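Local coordinates for protein putative isochorismatase (Burkholderia xenovorans, PDB 3OQP) that is a putative isochorismatase-like hydrolase, probably related to the nicotinamidases, whose own substrate and reaction are not established, at residues 5-10 with 136-141; 83-88 with 101-106; 92-95 with 99-102. All blocks are in the same frame, centred on the assembly; numbering follows the deposited sequence.

Contacts 1 and 2 both reach the same parallel sheet of an isochorismatase domain, and contact 3 lies in the loop and helix that follow its strand 85-89. Contacts 2 and 3 lie side by side, their centres about 8 Å apart, and share Ala101 and Gly102 of helix 100-105. A probable hydrogen bond from His85 NE2 to Asp99 OD1, 2.7 Å long, joins them. Contact 1, centred about 14 Å from each of the others, bridges strands 7-12 and 136-140 across strand 111-115. It meets contact 3 through Ile10 CD1, 3.7 Å from Leu100 CD2, and contact 2 through Ala8 packed on Leu104. Contact 3 approaches the probable active-site region: Pro92 packs on Asn121, next to Cys122, which is found as 3-sulfinoalanine.

Contact 1 (5-10 with 136-141); sequences PRRALI and AVEFLH
Arg7 and Glu138 join two parallel strands that are not neighbours: strand 111-115 runs between 7-12 and 136-140, so the closest CA pair, Arg7 CA to Val137 CA, is still 9.0 Å apart. The span is bridged by side chains alone. Both have CG beside the backbone N (chi1 -66° in Arg7, -62° in Glu138), and both chains then extend, crossing at about a right angle. Arg7 meets the carboxylate side-on, with NE and one terminal nitrogen. Its NE lies 3.0 Å from Glu138 OE1, with an N-H...O angle of 162°, and its NH2 lies 2.8 Å from Glu138 OE2. Each oxygen uses its syn lone pair close to the guanidinium plane, the signature of a bidentate salt bridge. This ion pair belongs to the sheet of the three-layer alpha/beta/alpha isochorismatase fold, on the face covered by helix 179-188, where Arg7 touches Trp182, Ala185 and Val186. Pro5 CB sits 3.7 Å above the guanidinium plane of Arg7, toward its rim. Buried as the pair is, its polar atoms have further partners: Thr113 OG1 of the intervening strand bonds to Glu138 OE1, and Thr190 O takes a hydrogen bond from Arg7 NH2.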
loop_
_atom_site.group_PDB
_atom_site.type_symbol
_atom_site.label_atom_id
_atom_site.label_comp_id
_atom_site.label_asym_id
_atom_site.label_seq_id
_atom_site.Cartn_x
_atom_site.Cartn_y
_atom_site.Cartn_z
ATOM N N PRO A 5 12.600 15.933 15.034
ATOM C CA PRO A 5 11.260 15.546 14.499
ATOM C C PRO A 5 10.135 16.113 15.319
ATOM O O PRO A 5 10.189 16.150 16.550
ATOM C CB PRO A 5 11.253 14.016 14.613
ATOM C CG PRO A 5 12.695 13.676 14.576
ATOM C CD PRO A 5 13.420 14.756 15.325
ATOM N N ARG A 6 9.089 16.579 14.635
ATOM C CA ARG A 6 7.842 17.059 15.254
ATOM C C ARG A 6 6.752 16.049 14.904
ATOM O O ARG A 6 6.235 16.035 13.794
ATOM C CB ARG A 6 7.547 18.453 14.811
ATOM C CG ARG A 6 6.170 18.968 15.221
ATOM C CD ARG A 6 5.818 18.828 16.671
ATOM N NE ARG A 6 4.631 19.649 16.919
ATOM C CZ ARG A 6 4.009 19.732 18.072
ATOM N NH1 ARG A 6 4.450 19.005 19.122
ATOM N NH2 ARG A 6 2.907 20.487 18.144
ATOM N N ARG A 7 6.560 15.109 15.817
ATOM C CA ARG A 7 5.799 13.901 15.612
ATOM C C ARG A 7 4.353 14.105 16.086
ATOM O O ARG A 7 4.104 14.793 17.077
ATOM C CB ARG A 7 6.412 12.678 16.346
ATOM C CG ARG A 7 7.741 12.255 15.841
ATOM C CD ARG A 7 8.555 11.433 16.835
ATOM N NE ARG A 7 9.608 10.675 16.214
ATOM C CZ ARG A 7 10.927 10.720 16.472
ATOM N NH1 ARG A 7 11.431 11.507 17.415
ATOM N NH2 ARG A 7 11.738 9.864 15.876
ATOM N N ALA A 8 3.442 13.431 15.404
ATOM C CA ALA A 8 2.097 13.172 15.907
ATOM C C ALA A 8 1.988 11.630 15.924
ATOM O O ALA A 8 2.329 10.987 14.955
ATOM C CB ALA A 8 0.949 13.824 15.057
ATOM N N LEU A 9 1.413 11.094 16.978
ATOM C CA LEU A 9 1.089 9.681 17.034
ATOM C C LEU A 9 -0.380 9.489 16.594
ATOM O O LEU A 9 -1.294 10.035 17.214
ATOM C CB LEU A 9 1.249 9.184 18.480
ATOM C CG LEU A 9 0.925 7.714 18.691
ATOM C CD1 LEU A 9 1.977 6.843 18.012
ATOM C CD2 LEU A 9 0.786 7.410 20.214
ATOM N N ILE A 10 -0.589 8.693 15.540
ATOM C CA ILE A 10 -1.976 8.391 15.111
ATOM C C ILE A 10 -2.267 6.936 15.444
ATOM O O ILE A 10 -1.390 6.062 15.233
ATOM C CB ILE A 10 -2.128 8.695 13.616
ATOM C CG1 ILE A 10 -3.607 8.666 13.219
ATOM C CG2 ILE A 10 -1.287 7.800 12.717
ATOM C CD1 ILE A 10 -3.885 9.304 11.859
ATOM N N ALA A 136 7.193 12.833 6.610
ATOM C CA ALA A 136 7.931 11.640 6.993
ATOM C C ALA A 136 6.986 10.757 7.775
ATOM O O ALA A 136 6.060 11.278 8.424
ATOM C CB ALA A 136 9.126 12.045 7.829
ATOM N N VAL A 137 7.180 9.448 7.720
ATOM C CA VAL A 137 6.287 8.526 8.379
ATOM C C VAL A 137 7.119 7.528 9.172
ATOM O O VAL A 137 8.226 7.120 8.740
ATOM C CB VAL A 137 5.432 7.741 7.376
ATOM C CG1 VAL A 137 4.546 6.679 8.112
ATOM C CG2 VAL A 137 4.571 8.704 6.570
ATOM N N GLU A 138 6.649 7.163 10.349
ATOM C CA GLU A 138 7.196 6.092 11.165
ATOM C C GLU A 138 6.087 5.054 11.354
ATOM O O GLU A 138 4.881 5.378 11.407
ATOM C CB GLU A 138 7.650 6.649 12.517
ATOM C CG GLU A 138 8.761 7.684 12.341
ATOM C CD GLU A 138 9.134 8.432 13.587
ATOM O OE1 GLU A 138 8.264 8.656 14.450
ATOM O OE2 GLU A 138 10.316 8.856 13.669
ATOM N N PHE A 139 6.484 3.778 11.449
ATOM C CA PHE A 139 5.524 2.650 11.606
ATOM C C PHE A 139 6.033 1.759 12.712
ATOM O O PHE A 139 7.188 1.271 12.627
ATOM C CB PHE A 139 5.432 1.879 10.284
ATOM C CG PHE A 139 4.571 0.650 10.320
ATOM C CD1 PHE A 139 3.204 0.734 10.235
ATOM C CD2 PHE A 139 5.144 -0.604 10.409
ATOM C CE1 PHE A 139 2.469 -0.416 10.243
ATOM C CE2 PHE A 139 4.314 -1.748 10.413
ATOM C CZ PHE A 139 3.005 -1.634 10.368
ATOM N N LEU A 140 5.235 1.599 13.769
ATOM C CA LEU A 140 5.610 0.813 14.913
ATOM C C LEU A 140 5.170 -0.645 14.695
ATOM O O LEU A 140 3.971 -0.973 14.821
ATOM C CB LEU A 140 5.074 1.415 16.214
ATOM C CG LEU A 140 5.496 2.873 16.411
ATOM C CD1 LEU A 140 5.117 3.383 17.812
ATOM C CD2 LEU A 140 6.972 3.157 16.058
ATOM N N HIS A 141 6.141 -1.515 14.352
ATOM C CA HIS A 141 5.817 -2.850 13.842
ATOM C C HIS A 141 5.177 -3.731 14.939
ATOM O O HIS A 141 4.607 -4.775 14.635
ATOM C CB HIS A 141 7.009 -3.526 13.210
ATOM C CG HIS A 141 8.110 -3.771 14.163
ATOM N ND1 HIS A 141 8.004 -4.701 15.159
ATOM C CD2 HIS A 141 9.311 -3.186 14.277
ATOM C CE1 HIS A 141 9.173 -4.742 15.790
ATOM N NE2 HIS A 141 9.955 -3.795 15.314
#

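Contact 2 (83-88 with 101-106)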
loop_
_atom_site.group_PDB
_atom_site.type_symbol
_atom_site.label_atom_id
_atom_site.label_comp_id
_atom_site.label_asym_id
_atom_site.label_seq_id
_atom_site.Cartn_x
_atom_site.Cartn_y
_atom_site.Cartn_z
ATOM N N ARG A 83 -6.698 12.113 24.559
ATOM C CA ARG A 83 -6.297 12.264 23.177
ATOM C C ARG A 83 -6.283 13.749 22.860
ATOM O O ARG A 83 -6.966 14.555 23.534
ATOM C CB ARG A 83 -7.268 11.567 22.199
ATOM C CG ARG A 83 -8.714 12.105 22.297
ATOM C CD ARG A 83 -9.604 11.428 21.314
ATOM N NE ARG A 83 -10.910 12.080 21.224
ATOM C CZ ARG A 83 -12.078 11.465 21.295
ATOM N NH1 ARG A 83 -12.165 10.138 21.469
ATOM N NH2 ARG A 83 -13.174 12.207 21.166
ATOM N N ASP A 84 -5.606 14.136 21.787
ATOM C CA ASP A 84 -5.667 15.541 21.334
ATOM C C ASP A 84 -6.518 15.811 20.137
ATOM O O ASP A 84 -6.931 16.964 19.923
ATOM C CB ASP A 84 -4.263 15.988 21.032
ATOM C CG ASP A 84 -3.374 15.798 22.240
ATOM O OD1 ASP A 84 -3.572 16.474 23.250
ATOM O OD2 ASP A 84 -2.407 14.998 22.247
ATOM N N HIS A 85 -6.837 14.781 19.372
ATOM C CA HIS A 85 -7.722 14.918 18.210
ATOM C C HIS A 85 -8.377 13.574 17.910
ATOM O O HIS A 85 -7.880 12.521 18.312
ATOM C CB HIS A 85 -6.938 15.385 17.006
ATOM C CG HIS A 85 -7.777 15.829 15.858
ATOM N ND1 HIS A 85 -8.763 16.783 15.971
ATOM C CD2 HIS A 85 -7.713 15.492 14.552
ATOM C CE1 HIS A 85 -9.307 16.968 14.777
ATOM N NE2 HIS A 85 -8.671 16.209 13.894
ATOM N N TYR A 86 -9.517 13.642 17.229
ATOM C CA TYR A 86 -10.358 12.532 16.803
ATOM C C TYR A 86 -10.788 12.707 15.366
ATOM O O TYR A 86 -11.122 13.804 14.966
ATOM C CB TYR A 86 -11.565 12.400 17.713
ATOM C CG TYR A 86 -12.562 11.362 17.267
ATOM C CD1 TYR A 86 -13.582 11.727 16.393
ATOM C CD2 TYR A 86 -12.486 10.037 17.686
ATOM C CE1 TYR A 86 -14.535 10.773 16.003
ATOM C CE2 TYR A 86 -13.430 9.119 17.312
ATOM C CZ TYR A 86 -14.424 9.461 16.432
ATOM O OH TYR A 86 -15.380 8.565 16.030
ATOM N N VAL A 87 -10.733 11.637 14.583
ATOM C CA VAL A 87 -11.109 11.573 13.174
ATOM C C VAL A 87 -11.940 10.300 12.966
ATOM O O VAL A 87 -11.465 9.222 13.335
ATOM C CB VAL A 87 -9.905 11.492 12.241
ATOM C CG1 VAL A 87 -10.379 11.327 10.790
ATOM C CG2 VAL A 87 -9.032 12.746 12.386
ATOM N N GLU A 88 -13.191 10.436 12.487
ATOM C CA GLU A 88 -13.922 9.262 12.016
ATOM C C GLU A 88 -13.738 9.099 10.510
ATOM O O GLU A 88 -13.679 10.061 9.777
ATOM C CB GLU A 88 -15.423 9.298 12.367
ATOM C CG GLU A 88 -16.234 10.272 11.494
ATOM C CD GLU A 88 -17.722 10.104 11.672
ATOM O OE1 GLU A 88 -18.199 10.248 12.810
ATOM O OE2 GLU A 88 -18.400 9.806 10.671
ATOM N N ALA A 101 -5.033 16.265 7.531
ATOM C CA ALA A 101 -3.900 16.958 6.967
ATOM C C ALA A 101 -3.804 18.383 7.515
ATOM O O ALA A 101 -2.739 18.854 7.871
ATOM C CB ALA A 101 -3.976 16.996 5.436
ATOM N N GLY A 102 -4.927 19.089 7.541
ATOM C CA GLY A 102 -4.944 20.461 8.072
ATOM C C GLY A 102 -4.590 20.531 9.554
ATOM O O GLY A 102 -3.864 21.401 9.999
ATOM N N TRP A 103 -5.078 19.560 10.319
ATOM C CA TRP A 103 -4.876 19.585 11.753
ATOM C C TRP A 103 -3.402 19.402 12.050
ATOM O O TRP A 103 -2.814 20.079 12.907
ATOM C CB TRP A 103 -5.756 18.538 12.460
ATOM C CG TRP A 103 -5.738 18.643 13.952
ATOM C CD1 TRP A 103 -6.618 19.368 14.711
ATOM C CD2 TRP A 103 -4.850 17.991 14.859
ATOM N NE1 TRP A 103 -6.302 19.247 16.035
ATOM C CE2 TRP A 103 -5.213 18.429 16.163
ATOM C CE3 TRP A 103 -3.733 17.190 14.702
ATOM C CZ2 TRP A 103 -4.538 18.025 17.288
ATOM C CZ3 TRP A 103 -3.066 16.779 15.862
ATOM C CH2 TRP A 103 -3.493 17.185 17.112
ATOM N N LEU A 104 -2.808 18.405 11.384
ATOM C CA LEU A 104 -1.375 18.169 11.476
ATOM C C LEU A 104 -0.546 19.383 11.086
ATOM O O LEU A 104 0.408 19.782 11.769
ATOM C CB LEU A 104 -0.989 16.945 10.628
ATOM C CG LEU A 104 -1.552 15.570 11.032
ATOM C CD1 LEU A 104 -1.222 14.568 9.946
ATOM C CD2 LEU A 104 -1.070 15.098 12.435
ATOM N N ALA A 105 -0.887 20.011 9.947
ATOM C CA ALA A 105 -0.135 21.162 9.464
ATOM C C ALA A 105 -0.168 22.337 10.415
ATOM O O ALA A 105 0.842 23.010 10.608
ATOM C CB ALA A 105 -0.593 21.550 8.075
ATOM N N ALA A 106 -1.296 22.484 11.097
ATOM C CA ALA A 106 -1.521 23.575 12.051
ATOM C C ALA A 106 -0.653 23.370 13.298
ATOM O O ALA A 106 -0.505 24.274 14.112
ATOM C CB ALA A 106 -3.041 23.700 12.424
#
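His85 and Trp103 stack face to face where the start of strand 85-89 meets helix 100-105. The imidazole lies over the five-membered ring of the indole, with centroids 3.7 Å apart and planes only 7° from parallel. Both residues have CG anti to the backbone N, and the two side chains run antiparallel alongside each other. His85 CB thereby comes over the six-membered ring, 3.7 Å from its centroid and 18° off the normal, a CH-pi contact that carries the overlap onto that ring. This is the tight part. The strand and helix belong to the beta-alpha-beta crossover that leads from 85-89 to the parallel strand 111-115, and the stack ties the helix to the edge strand of the sheet within this chain. Pro50 and Val52 also touch Trp103, and Arg107 makes a cation-pi contact with it.

The solvent side is looser. Asp84, an exposed residue, approaches obliquely with its carbonyl: Asp84 O is 3.7 Å from Trp103 CZ2, while Asp84 CB stays 4.2 Å from Trp103 CH2. Its carboxylate is engaged elsewhere, OD2 bonding to the backbone N of Val51.

No hydrogen bond crosses the stack: His85 ND1 and Trp103 NE1 are 3.5 Å apart but are not aligned for a bond. The imidazole's polar bond is instead to Asp99, through NE2, which fixes the ring's rotation; the carboxylate of Asp99 would probably favour a protonated imidazole, which could strengthen its stacking on the indole.

Contact 3 (92-95 with 99-102)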
loop_
_atom_site.group_PDB
_atom_site.type_symbol
_atom_site.label_atom_id
_atom_site.label_comp_id
_atom_site.label_asym_id
_atom_site.label_seq_id
_atom_site.Cartn_x
_atom_site.Cartn_y
_atom_site.Cartn_z
ATOM N N PRO A 92 -10.237 3.284 3.916
ATOM C CA PRO A 92 -8.982 2.890 4.545
ATOM C C PRO A 92 -8.109 4.040 5.037
ATOM O O PRO A 92 -7.698 4.053 6.206
ATOM C CB PRO A 92 -8.304 2.022 3.463
ATOM C CG PRO A 92 -9.511 1.493 2.684
ATOM C CD PRO A 92 -10.485 2.603 2.633
ATOM N N SER A 93 -7.947 5.067 4.208
ATOM C CA SER A 93 -7.088 6.174 4.586
ATOM C C SER A 93 -7.799 7.166 5.538
ATOM O O SER A 93 -8.935 7.580 5.322
ATOM C CB SER A 93 -6.677 6.976 3.372
ATOM O OG SER A 93 -5.975 8.152 3.788
ATOM N N ALA A 94 -7.104 7.548 6.607
ATOM C CA ALA A 94 -7.552 8.519 7.584
ATOM C C ALA A 94 -7.475 9.948 7.043
ATOM O O ALA A 94 -8.053 10.849 7.655
ATOM C CB ALA A 94 -6.736 8.415 8.855
ATOM N N PHE A 95 -6.891 10.157 5.863
ATOM C CA PHE A 95 -6.826 11.494 5.275
ATOM C C PHE A 95 -7.983 11.873 4.383
ATOM O O PHE A 95 -8.344 13.032 4.361
ATOM C CB PHE A 95 -5.540 11.612 4.435
ATOM C CG PHE A 95 -4.255 11.768 5.237
ATOM C CD1 PHE A 95 -3.883 13.007 5.709
ATOM C CD2 PHE A 95 -3.457 10.697 5.524
ATOM C CE1 PHE A 95 -2.722 13.188 6.430
ATOM C CE2 PHE A 95 -2.266 10.849 6.269
ATOM C CZ PHE A 95 -1.893 12.075 6.698
ATOM N N ASP A 99 -10.295 16.109 8.296
ATOM C CA ASP A 99 -9.549 17.274 8.696
ATOM C C ASP A 99 -8.089 16.976 9.073
ATOM O O ASP A 99 -7.412 17.873 9.572
ATOM C CB ASP A 99 -10.254 17.998 9.810
ATOM C CG ASP A 99 -10.209 17.287 11.130
ATOM O OD1 ASP A 99 -9.481 16.286 11.287
ATOM O OD2 ASP A 99 -10.896 17.802 12.063
ATOM N N LEU A 100 -7.607 15.743 8.809
ATOM C CA LEU A 100 -6.346 15.294 9.375
ATOM C C LEU A 100 -5.155 16.108 8.851
ATOM O O LEU A 100 -4.375 16.605 9.642
ATOM C CB LEU A 100 -6.123 13.791 9.088
ATOM C CG LEU A 100 -4.831 13.178 9.632
ATOM C CD1 LEU A 100 -4.752 13.393 11.164
ATOM C CD2 LEU A 100 -4.754 11.724 9.264
ATOM N N ALA A 101 -5.033 16.265 7.531
ATOM C CA ALA A 101 -3.900 16.958 6.967
ATOM C C ALA A 101 -3.804 18.383 7.515
ATOM O O ALA A 101 -2.739 18.854 7.871
ATOM C CB ALA A 101 -3.976 16.996 5.436
ATOM N N GLY A 102 -4.927 19.089 7.541
ATOM C CA GLY A 102 -4.944 20.461 8.072
ATOM C C GLY A 102 -4.590 20.531 9.554
ATOM O O GLY A 102 -3.864 21.401 9.999
HETATM O O HOH W 1 -6.917 15.223 5.450
#
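Leu100 sets its CD2 methyl squarely over the ring of Phe95: CD2 is 3.7 Å from the ring centroid and only 7° off the normal, a CH-pi contact close to ideal. The six ring carbons are nearly equidistant from that methyl, which shows how well it is centred. Leu100 reaches this place because its CG is anti to the backbone N (chi1 -180°), whereas Phe95 has CG beside its own N (chi1 -75°); the leucine runs at a slant to the phenylalanine side chain. The same methyl also meets Ala94, with Leu100 CD2 3.9 Å from Ala94 CB, so one leucine branch packs against two consecutive residues of the 92-95 loop.

At its rim the phenyl ring meets the first turn of the helix. Ala101 CA lies at the edge in the ring plane, and Ala101 CB is 4.0 Å from Phe95 CD1. The packing closes the end of the loop that leads into helix 100-105, the helix of the beta-alpha-beta crossover from strand 85-89 to strand 111-115. Here Leu100 packs on Val52, and Phe95 reaches Thr126, His129 and Ala130 of helix 124-132.

Polar links settle the backbone around the apolar core. Ser93 OG accepts from Phe95 N at 3.0 Å, forming an ST turn, and is also hydrogen-bonded to His129 ND1. A water joins the two segments, donating to Phe95 O at 2.8 Å and accepting from Ala101 N at 3.0 Å. At the dimer interface, Ser93 N is hydrogen-bonded to NE2 of His132 from the second subunit, on which Pro92 also packs.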